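Local coordinates for outer membrane associated protein (PDB 6U83) that probably acts as an outer-membrane porin and, through the OmpA-like domain crystallised here, binds D-alanine, consistent with recognition of peptidoglycan, at residues Y49-G53 with D54-V58; A69-A73 with K74-A78; Q102-T105 with G106-D110. All coordinates share one frame; numbering follows the deposited sequence.

Overall arrangement
All three contacts are local, and they follow one another along the chain of an OmpA-like domain. Contact 1 is the tight end of the beta hairpin made by strands 46-52 and 55-63. Contact 2 caps the start of helix 73-89, which packs against that hairpin. Contact 3 lies in the loop leading from strand 94-98 into helix 110-130. Contact 1 lies across the chain's centre from both others, its centre about 24 Å from that of contact 2 and about 37 Å from that of contact 3; the centres of contacts 2 and 3 are about 26 Å apart. Bound D-alanine is about 6 Å from the side chain of Gln102 in contact 3 and about 12 Å from that of Asn72 in contact 2.

Contact 1: Y49-G53 with D54-V58; sequences YTING and DDVTV
Thr50 and Thr57 exchange both of their backbone hydrogen bonds, Thr50 N reaching Thr57 O at 2.9 Å and Thr57 N reaching Thr50 O at 2.9 Å. Two residues nearer the turn on each strand, Asn52 and Asp55 form the last hydrogen-bonded pair of this antiparallel hairpin. Here the two bonds differ: Asn52 N points almost straight at Asp55 O (3.0 Å, 175° at the hydrogen), while Asp55 N meets Asn52 O at 3.3 Å from above the carbonyl plane. The lopsided pair closes a type II' turn, with Gly53 taking the positive phi of its first corner.

Ile51-Val56, a non-hydrogen-bonded pair, lies between these rungs, and Tyr49-Val58 follows on the side away from the turn. Their side chains share one face, where Val56 CG2, anti to its own backbone N, comes within 3.8 Å of Tyr49 CB. Phe82 and Phe85 of helix 73-89 pack on the valines. On the other face Thr50 and Thr57 run alongside each other in the same direction, and the hydroxyl of Thr57 is hydrogen-bonded to Ser167 OG. The outward backbone edge of 54-58 bonds to strand 161-172, Val56 with Ala168 among others; on that of 49-53, Tyr49 bonds with Lys33 and Cys35.

Two carbonyls are used more than once. Thr57 O also receives a CA-H contact from Tyr49 (CA to O 3.1 Å), and Thr50 O a longer one from Val56 CA. The chemistry thus implies a backbone-held hairpin end whose apolar face is shared between helix 73-89, on the valines, and the loop with Leu28, on Tyr49 and Ile51, while the turn itself remains exposed.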
ATOM      1  N   TYR A  49      -1.007  -3.253  10.427  1.00 75.58           N
ATOM      2  CA  TYR A  49      -1.686  -4.549  10.444  1.00 73.15           C
ATOM      3  C   TYR A  49      -2.974  -4.492  11.258  1.00 72.22           C
ATOM      4  O   TYR A  49      -3.093  -3.715  12.207  1.00 76.60           O
ATOM      5  CB  TYR A  49      -0.781  -5.687  11.013  1.00 66.09           C
ATOM      6  CG  TYR A  49      -0.472  -5.582  12.500  1.00 73.85           C
ATOM      7  CD1 TYR A  49      -1.385  -6.002  13.457  1.00 73.67           C
ATOM      8  CD2 TYR A  49       0.740  -5.072  12.944  1.00 80.44           C
ATOM      9  CE1 TYR A  49      -1.107  -5.895  14.808  1.00 83.21           C
ATOM     10  CE2 TYR A  49       1.027  -4.962  14.290  1.00 76.63           C
ATOM     11  CZ  TYR A  49       0.102  -5.376  15.214  1.00 82.81           C
ATOM     12  OH  TYR A  49       0.374  -5.274  16.557  1.00 87.05           O
ATOM     13  N   THR A  50      -3.939  -5.340  10.887  1.00 71.88           N
ATOM     14  CA  THR A  50      -5.049  -5.687  11.767  1.00 74.11           C
ATOM     15  C   THR A  50      -5.090  -7.197  11.934  1.00 72.79           C
ATOM     16  O   THR A  50      -4.637  -7.948  11.065  1.00 75.10           O
ATOM     17  CB  THR A  50      -6.415  -5.223  11.252  1.00 74.71           C
ATOM     18  OG1 THR A  50      -6.834  -6.087  10.189  1.00 89.41           O
ATOM     19  CG2 THR A  50      -6.344  -3.800  10.750  1.00 69.02           C
ATOM     20  N   ILE A  51      -5.632  -7.636  13.058  1.00 69.55           N
ATOM     21  CA  ILE A  51      -5.812  -9.050  13.331  1.00 68.99           C
ATOM     22  C   ILE A  51      -7.303  -9.328  13.352  1.00 77.72           C
ATOM     23  O   ILE A  51      -8.088  -8.534  13.884  1.00 71.53           O
ATOM     24  CB  ILE A  51      -5.145  -9.464  14.656  1.00 74.74           C
ATOM     25  CG1 ILE A  51      -3.657  -9.118  14.629  1.00 75.50           C
ATOM     26  CG2 ILE A  51      -5.335 -10.947  14.906  1.00 74.62           C
ATOM     27  CD1 ILE A  51      -3.047  -9.069  16.032  1.00 76.33           C
ATOM     28  N   ASN A  52      -7.696 -10.443  12.737  1.00 91.96           N
ATOM     29  CA  ASN A  52      -9.077 -10.925  12.726  1.00 97.66           C
ATOM     30  C   ASN A  52      -8.974 -12.415  13.016  1.00 98.21           C
ATOM     31  O   ASN A  52      -8.648 -13.209  12.133  1.00 92.18           O
ATOM     32  CB  ASN A  52      -9.767 -10.632  11.400  1.00105.35           C
ATOM     33  CG  ASN A  52      -9.953  -9.142  11.161  1.00118.22           C
ATOM     34  OD1 ASN A  52     -10.864  -8.528  11.725  1.00129.03           O
ATOM     35  ND2 ASN A  52      -9.088  -8.549  10.326  1.00107.08           N
ATOM     36  N   GLY A  53      -9.223 -12.775  14.270  1.00111.34           N
ATOM     37  CA  GLY A  53      -8.999 -14.127  14.732  1.00117.33           C
ATOM     38  C   GLY A  53      -7.525 -14.443  14.880  1.00115.02           C
ATOM     39  O   GLY A  53      -6.845 -13.906  15.759  1.00121.78           O
ATOM     40  N   ASP A  54      -7.028 -15.328  14.017  1.00109.64           N
ATOM     41  CA  ASP A  54      -5.621 -15.697  13.973  1.00106.71           C
ATOM     42  C   ASP A  54      -4.998 -15.348  12.629  1.00 97.98           C
ATOM     43  O   ASP A  54      -3.824 -15.669  12.397  1.00 87.70           O
ATOM     44  CB  ASP A  54      -5.452 -17.191  14.269  1.00125.87           C
ATOM     45  CG  ASP A  54      -5.103 -17.479  15.736  1.00135.67           C
ATOM     46  OD1 ASP A  54      -3.897 -17.570  16.067  1.00134.24           O
ATOM     47  OD2 ASP A  54      -6.034 -17.619  16.562  1.00138.48           O
ATOM     48  N   ASP A  55      -5.757 -14.704  11.740  1.00 97.64           N
ATOM     49  CA  ASP A  55      -5.255 -14.219  10.464  1.00 96.03           C
ATOM     50  C   ASP A  55      -4.903 -12.743  10.596  1.00 91.33           C
ATOM     51  O   ASP A  55      -5.686 -11.956  11.144  1.00 91.06           O
ATOM     52  CB  ASP A  55      -6.285 -14.410   9.348  1.00108.46           C
ATOM     53  CG  ASP A  55      -6.730 -15.856   9.190  1.00124.76           C
ATOM     54  OD1 ASP A  55      -7.439 -16.144   8.197  1.00129.52           O
ATOM     55  OD2 ASP A  55      -6.394 -16.698  10.056  1.00128.15           O
ATOM     56  N   VAL A  56      -3.731 -12.367  10.094  1.00 81.03           N
ATOM     57  CA  VAL A  56      -3.271 -10.988  10.126  1.00 83.44           C
ATOM     58  C   VAL A  56      -3.370 -10.422   8.714  1.00 83.87           C
ATOM     59  O   VAL A  56      -3.188 -11.147   7.729  1.00 80.99           O
ATOM     60  CB  VAL A  56      -1.840 -10.879  10.699  1.00 77.26           C
ATOM     61  CG1 VAL A  56      -0.835 -11.631   9.840  1.00 76.55           C
ATOM     62  CG2 VAL A  56      -1.432  -9.425  10.862  1.00 71.13           C
ATOM     63  N   THR A  57      -3.709  -9.138   8.616  1.00 80.21           N
ATOM     64  CA  THR A  57      -3.785  -8.437   7.345  1.00 72.61           C
ATOM     65  C   THR A  57      -2.933  -7.186   7.437  1.00 74.17           C
ATOM     66  O   THR A  57      -3.104  -6.387   8.365  1.00 68.05           O
ATOM     67  CB  THR A  57      -5.225  -8.060   6.984  1.00 67.25           C
ATOM     68  OG1 THR A  57      -6.036  -9.239   6.979  1.00 70.20           O
ATOM     69  CG2 THR A  57      -5.269  -7.408   5.601  1.00 63.88           C
ATOM     70  N   VAL A  58      -2.025  -7.015   6.477  1.00 70.68           N
ATOM     71  CA  VAL A  58      -1.130  -5.870   6.439  1.00 72.13           C
ATOM     72  C   VAL A  58      -1.583  -4.957   5.314  1.00 65.76           C
ATOM     73  O   VAL A  58      -1.872  -5.418   4.207  1.00 67.20           O
ATOM     74  CB  VAL A  58       0.340  -6.298   6.261  1.00 70.70           C
ATOM     75  CG1 VAL A  58       1.244  -5.078   6.206  1.00 61.64           C
ATOM     76  CG2 VAL A  58       0.773  -7.192   7.404  1.00 72.25           C
TER

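Contact 2: A69-A73 with K74-A78; sequences ATLNA and KGKKA
Asn72 turns its side chain over the first turn of helix 73-89 and takes the N-cap position there. A chi1 of 55° tucks CG between the backbone N and the carbonyl carbon, so that the amide folds back over the helix end and OD1 faces Gly75 N at 2.7 Å. The bond is nearly linear, 171° at the hydrogen, and the donor lies close to the extension of the CG-OD1 bond. Lys74 CB packs alongside the same oxygen, Asn72 OD1, at 3.6 Å. Gly75, at N3, has no side chain to accept from Asn72 N, so the reciprocal bond of a capping box is absent.

The main-chain oxygen of Asn72 works one residue further along. Lys76 N donates to Asn72 O at 2.9 Å, in the carbonyl plane, and Lys77 N repeats the helical pattern with Ala73 O at 2.8 Å. Lys76 also brings its aliphatic chain across the Asn72 carbonyl, CG lying 3.4 Å from Asn72 O before the chain runs on extended. The same Lys76 CG is 4.1 Å from Leu71 CB. Leu71 (N') and Lys76 (N4) hold hydrophobic-staple positions, here with the lysine CG methylene as the helix-side partner; both side chains touch helix 110-130 at Tyr127, and Leu71 reaches Val124 as well. Lys74 bends at chi2 and chi4, and its ammonium makes a long, weak ion pair with Asp44.

Chemically, OD1 satisfies Gly75 N, which has no i-4 carbonyl within the helix, while the main-chain O of Asn72 begins the regular i to i+4 series at Lys76. OD1, partly negative, would probably interact favourably with the positive end of the helix dipole.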
ATOM      1  N   ALA A  69       5.375  10.561  -9.494  1.00 58.82           N
ATOM      2  CA  ALA A  69       5.296   9.113  -9.334  1.00 63.68           C
ATOM      3  C   ALA A  69       6.551   8.563  -8.670  1.00 67.75           C
ATOM      4  O   ALA A  69       6.778   7.344  -8.693  1.00 65.65           O
ATOM      5  CB  ALA A  69       5.068   8.421 -10.681  1.00 54.20           C
ATOM      6  N   THR A  70       7.370   9.444  -8.109  1.00 57.86           N
ATOM      7  CA  THR A  70       8.590   9.081  -7.410  1.00 73.53           C
ATOM      8  C   THR A  70       8.304   8.750  -5.952  1.00 73.35           C
ATOM      9  O   THR A  70       7.473   9.396  -5.312  1.00 73.75           O
ATOM     10  CB  THR A  70       9.564  10.254  -7.477  1.00 83.93           C
ATOM     11  OG1 THR A  70       9.700  10.670  -8.840  1.00 93.62           O
ATOM     12  CG2 THR A  70      10.907   9.861  -6.919  1.00 85.07           C
ATOM     13  N   LEU A  71       9.016   7.757  -5.420  1.00 68.76           N
ATOM     14  CA  LEU A  71       8.874   7.360  -4.024  1.00 63.01           C
ATOM     15  C   LEU A  71       9.763   8.219  -3.147  1.00 68.00           C
ATOM     16  O   LEU A  71      10.866   8.594  -3.557  1.00 69.26           O
ATOM     17  CB  LEU A  71       9.261   5.897  -3.826  1.00 60.86           C
ATOM     18  CG  LEU A  71       8.443   4.875  -4.612  1.00 69.68           C
ATOM     19  CD1 LEU A  71       9.171   3.548  -4.644  1.00 63.14           C
ATOM     20  CD2 LEU A  71       7.050   4.720  -4.009  1.00 70.91           C
ATOM     21  N   ASN A  72       9.298   8.503  -1.929  1.00 64.14           N
ATOM     22  CA  ASN A  72      10.127   9.165  -0.933  1.00 74.06           C
ATOM     23  C   ASN A  72      10.611   8.140   0.087  1.00 76.56           C
ATOM     24  O   ASN A  72      10.310   6.946   0.000  1.00 73.57           O
ATOM     25  CB  ASN A  72       9.373  10.323  -0.264  1.00 73.94           C
ATOM     26  CG  ASN A  72       8.047   9.898   0.353  1.00 79.07           C
ATOM     27  OD1 ASN A  72       7.896   8.781   0.844  1.00 83.21           O
ATOM     28  ND2 ASN A  72       7.077  10.804   0.335  1.00 79.76           N
ATOM     29  N   ALA A  73      11.374   8.620   1.072  1.00 78.90           N
ATOM     30  CA  ALA A  73      11.982   7.728   2.054  1.00 71.51           C
ATOM     31  C   ALA A  73      10.929   7.031   2.904  1.00 74.26           C
ATOM     32  O   ALA A  73      11.067   5.842   3.228  1.00 77.30           O
ATOM     33  CB  ALA A  73      12.948   8.522   2.931  1.00 75.76           C
ATOM     34  N   LYS A  74       9.870   7.755   3.274  1.00 76.14           N
ATOM     35  CA  LYS A  74       8.788   7.153   4.043  1.00 81.44           C
ATOM     36  C   LYS A  74       8.114   6.044   3.248  1.00 71.67           C
ATOM     37  O   LYS A  74       7.921   4.932   3.749  1.00 73.86           O
ATOM     38  CB  LYS A  74       7.775   8.227   4.445  1.00 99.40           C
ATOM     39  CG  LYS A  74       6.982   7.922   5.721  1.00102.96           C
ATOM     40  CD  LYS A  74       7.741   8.311   6.982  1.00105.00           C
ATOM     41  CE  LYS A  74       7.019   7.823   8.244  1.00115.65           C
ATOM     42  NZ  LYS A  74       5.732   8.530   8.530  1.00121.48           N
ATOM     43  N   GLY A  75       7.743   6.331   2.007  1.00 72.92           N
ATOM     44  CA  GLY A  75       7.222   5.286   1.151  1.00 71.70           C
ATOM     45  C   GLY A  75       8.142   4.082   1.076  1.00 77.91           C
ATOM     46  O   GLY A  75       7.700   2.942   1.247  1.00 82.66           O
ATOM     47  N   LYS A  76       9.439   4.314   0.846  1.00 72.71           N
ATOM     48  CA  LYS A  76      10.359   3.194   0.677  1.00 67.21           C
ATOM     49  C   LYS A  76      10.496   2.387   1.962  1.00 70.94           C
ATOM     50  O   LYS A  76      10.563   1.156   1.923  1.00 75.68           O
ATOM     51  CB  LYS A  76      11.723   3.691   0.227  1.00 69.15           C
ATOM     52  CG  LYS A  76      11.816   4.105  -1.226  1.00 71.69           C
ATOM     53  CD  LYS A  76      13.087   4.931  -1.425  1.00 77.89           C
ATOM     54  CE  LYS A  76      13.482   5.058  -2.896  1.00 84.58           C
ATOM     55  NZ  LYS A  76      14.891   5.550  -3.040  1.00 89.16           N
ATOM     56  N   LYS A  77      10.555   3.050   3.110  1.00 69.99           N
ATOM     57  CA  LYS A  77      10.602   2.290   4.355  1.00 73.21           C
ATOM     58  C   LYS A  77       9.373   1.400   4.480  1.00 77.11           C
ATOM     59  O   LYS A  77       9.487   0.197   4.744  1.00 88.84           O
ATOM     60  CB  LYS A  77      10.735   3.227   5.557  1.00 71.55           C
ATOM     61  CG  LYS A  77      12.158   3.721   5.784  1.00 86.28           C
ATOM     62  CD  LYS A  77      12.317   4.369   7.164  1.00102.73           C
ATOM     63  CE  LYS A  77      13.764   4.771   7.439  1.00111.85           C
ATOM     64  NZ  LYS A  77      13.953   5.273   8.836  1.00116.60           N
ATOM     65  N   ALA A  78       8.185   1.962   4.238  1.00 64.22           N
ATOM     66  CA  ALA A  78       6.959   1.172   4.346  1.00 61.82           C
ATOM     67  C   ALA A  78       6.984  -0.015   3.391  1.00 64.37           C
ATOM     68  O   ALA A  78       6.682  -1.150   3.778  1.00 66.98           O
ATOM     69  CB  ALA A  78       5.734   2.047   4.067  1.00 56.07           C
TER

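Contact 3: Q102-T105 with G106-D110; sequences QGQT and GSEFD
Gln102 and Gly106 meet in a local, side-chain-to-backbone contact that braces an exposed loop of the OmpA-like fold, between strand 94-98 and helix 110-130. The loop runs on from Ala100 and Ser101, which line the D-alanine pocket, and ends in a type I turn from Ser107 to Asp110. Phe109 is the N-cap residue of the following helix; its carbonyl accepts from the side chain of Asn113, another residue of the pocket. The loop therefore links two parts of the binding site.

Fully extended, with CG anti to the backbone N (chi1 180°), the Gln102 side chain reaches into the bend of its own loop. There Gln102 NE2 is shared between two carbonyls, Gly106 O at 2.9 Å and Gln104 O at 3.0 Å. Both bonds are weak, with angles at the hydrogen of 116° and 126°, so the amide bridges the bend without a strong bond to either side. Tyr145 and Lys154 touch the same glutamine from neighbouring loops.

Further out, Gln104 and Phe109 meet at an angle across the loop. The glutamine amide stands almost upright against the ring plane, and Glu108 CG lies over one ring face, away from its centre. The amide nitrogen approaches the edge of the ring, placing Gln104 NE2 3.5 Å from Phe109 CE2.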
ATOM      1  N   GLN A 102      -8.171  14.493  -7.762  1.00 70.25           N
ATOM      2  CA  GLN A 102      -8.794  15.253  -8.843  1.00 65.57           C
ATOM      3  C   GLN A 102      -8.531  16.722  -8.564  1.00 65.56           C
ATOM      4  O   GLN A 102      -9.178  17.324  -7.705  1.00 69.33           O
ATOM      5  CB  GLN A 102     -10.287  14.984  -8.962  1.00 65.72           C
ATOM      6  CG  GLN A 102     -10.887  15.805 -10.090  1.00 65.54           C
ATOM      7  CD  GLN A 102     -12.376  15.624 -10.238  1.00 71.14           C
ATOM      8  OE1 GLN A 102     -13.028  15.045  -9.375  1.00 74.77           O
ATOM      9  NE2 GLN A 102     -12.930  16.127 -11.338  1.00 69.30           N
ATOM     10  N   GLY A 103      -7.577  17.304  -9.292  1.00 64.10           N
ATOM     11  CA  GLY A 103      -7.191  18.675  -9.016  1.00 67.20           C
ATOM     12  C   GLY A 103      -8.115  19.713  -9.607  1.00 75.29           C
ATOM     13  O   GLY A 103      -8.154  20.849  -9.126  1.00 84.34           O
ATOM     14  N   GLN A 104      -8.859  19.364 -10.652  1.00 80.14           N
ATOM     15  CA  GLN A 104      -9.663  20.340 -11.371  1.00 88.82           C
ATOM     16  C   GLN A 104     -11.070  19.801 -11.574  1.00 90.32           C
ATOM     17  O   GLN A 104     -11.284  18.591 -11.717  1.00 86.29           O
ATOM     18  CB  GLN A 104      -9.004  20.735 -12.718  1.00 84.34           C
ATOM     19  CG  GLN A 104      -7.636  21.402 -12.511  1.00100.43           C
ATOM     20  CD  GLN A 104      -7.112  22.131 -13.728  1.00109.71           C
ATOM     21  OE1 GLN A 104      -5.978  22.627 -13.728  1.00110.61           O
ATOM     22  NE2 GLN A 104      -7.935  22.209 -14.770  1.00109.58           N
ATOM     23  N   THR A 105     -12.022  20.731 -11.610  1.00 95.84           N
ATOM     24  CA  THR A 105     -13.432  20.430 -11.434  1.00 96.16           C
ATOM     25  C   THR A 105     -14.056  19.642 -12.581  1.00 95.28           C
ATOM     26  O   THR A 105     -15.177  19.149 -12.413  1.00110.96           O
ATOM     27  CB  THR A 105     -14.199  21.734 -11.225  1.00111.25           C
ATOM     28  OG1 THR A 105     -15.598  21.486 -11.373  1.00123.94           O
ATOM     29  CG2 THR A 105     -13.757  22.793 -12.239  1.00115.32           C
ATOM     30  N   GLY A 106     -13.392  19.494 -13.723  1.00 80.86           N
ATOM     31  CA  GLY A 106     -14.028  18.752 -14.799  1.00 83.10           C
ATOM     32  C   GLY A 106     -13.488  17.358 -15.080  1.00 83.87           C
ATOM     33  O   GLY A 106     -13.168  16.606 -14.154  1.00 83.05           O
ATOM     34  N   SER A 107     -13.390  16.992 -16.366  1.00 77.73           N
ATOM     35  CA  SER A 107     -12.798  15.718 -16.760  1.00 67.55           C
ATOM     36  C   SER A 107     -11.641  15.881 -17.741  1.00 65.41           C
ATOM     37  O   SER A 107     -11.203  14.886 -18.329  1.00 77.40           O
ATOM     38  CB  SER A 107     -13.862  14.798 -17.362  1.00 76.23           C
ATOM     39  OG  SER A 107     -14.376  15.358 -18.559  1.00 78.82           O
ATOM     40  N   GLU A 108     -11.134  17.100 -17.928  1.00 63.16           N
ATOM     41  CA  GLU A 108     -10.010  17.333 -18.829  1.00 67.65           C
ATOM     42  C   GLU A 108      -8.833  16.408 -18.534  1.00 72.16           C
ATOM     43  O   GLU A 108      -8.110  16.001 -19.457  1.00 67.31           O
ATOM     44  CB  GLU A 108      -9.565  18.797 -18.733  1.00 63.68           C
ATOM     45  CG  GLU A 108      -8.717  19.280 -19.926  1.00 76.71           C
ATOM     46  CD  GLU A 108      -8.206  20.706 -19.759  1.00 84.96           C
ATOM     47  OE1 GLU A 108      -7.315  21.126 -20.545  1.00 85.85           O
ATOM     48  OE2 GLU A 108      -8.695  21.405 -18.839  1.00 85.80           O
ATOM     49  N   PHE A 109      -8.645  16.037 -17.267  1.00 63.79           N
ATOM     50  CA  PHE A 109      -7.433  15.357 -16.834  1.00 59.76           C
ATOM     51  C   PHE A 109      -7.721  13.963 -16.304  1.00 54.91           C
ATOM     52  O   PHE A 109      -6.928  13.422 -15.526  1.00 66.33           O
ATOM     53  CB  PHE A 109      -6.695  16.202 -15.787  1.00 55.12           C
ATOM     54  CG  PHE A 109      -6.094  17.467 -16.368  1.00 62.94           C
ATOM     55  CD1 PHE A 109      -4.955  17.412 -17.174  1.00 58.35           C
ATOM     56  CD2 PHE A 109      -6.680  18.703 -16.134  1.00 62.81           C
ATOM     57  CE1 PHE A 109      -4.403  18.571 -17.726  1.00 61.49           C
ATOM     58  CE2 PHE A 109      -6.142  19.861 -16.685  1.00 69.16           C
ATOM     59  CZ  PHE A 109      -4.999  19.796 -17.488  1.00 64.80           C
ATOM     60  N   ASP A 110      -8.832  13.357 -16.712  1.00 62.12           N
ATOM     61  CA  ASP A 110      -9.119  12.005 -16.231  1.00 67.02           C
ATOM     62  C   ASP A 110      -8.122  10.986 -16.791  1.00 71.48           C
ATOM     63  O   ASP A 110      -7.592  10.154 -16.044  1.00 72.50           O
ATOM     64  CB  ASP A 110     -10.559  11.610 -16.558  1.00 64.08           C
ATOM     65  CG  ASP A 110     -10.903  11.782 -18.019  1.00 69.95           C
ATOM     66  OD1 ASP A 110      -9.995  12.059 -18.834  1.00 69.49           O
ATOM     67  OD2 ASP A 110     -12.101  11.646 -18.343  1.00 73.90           O
TER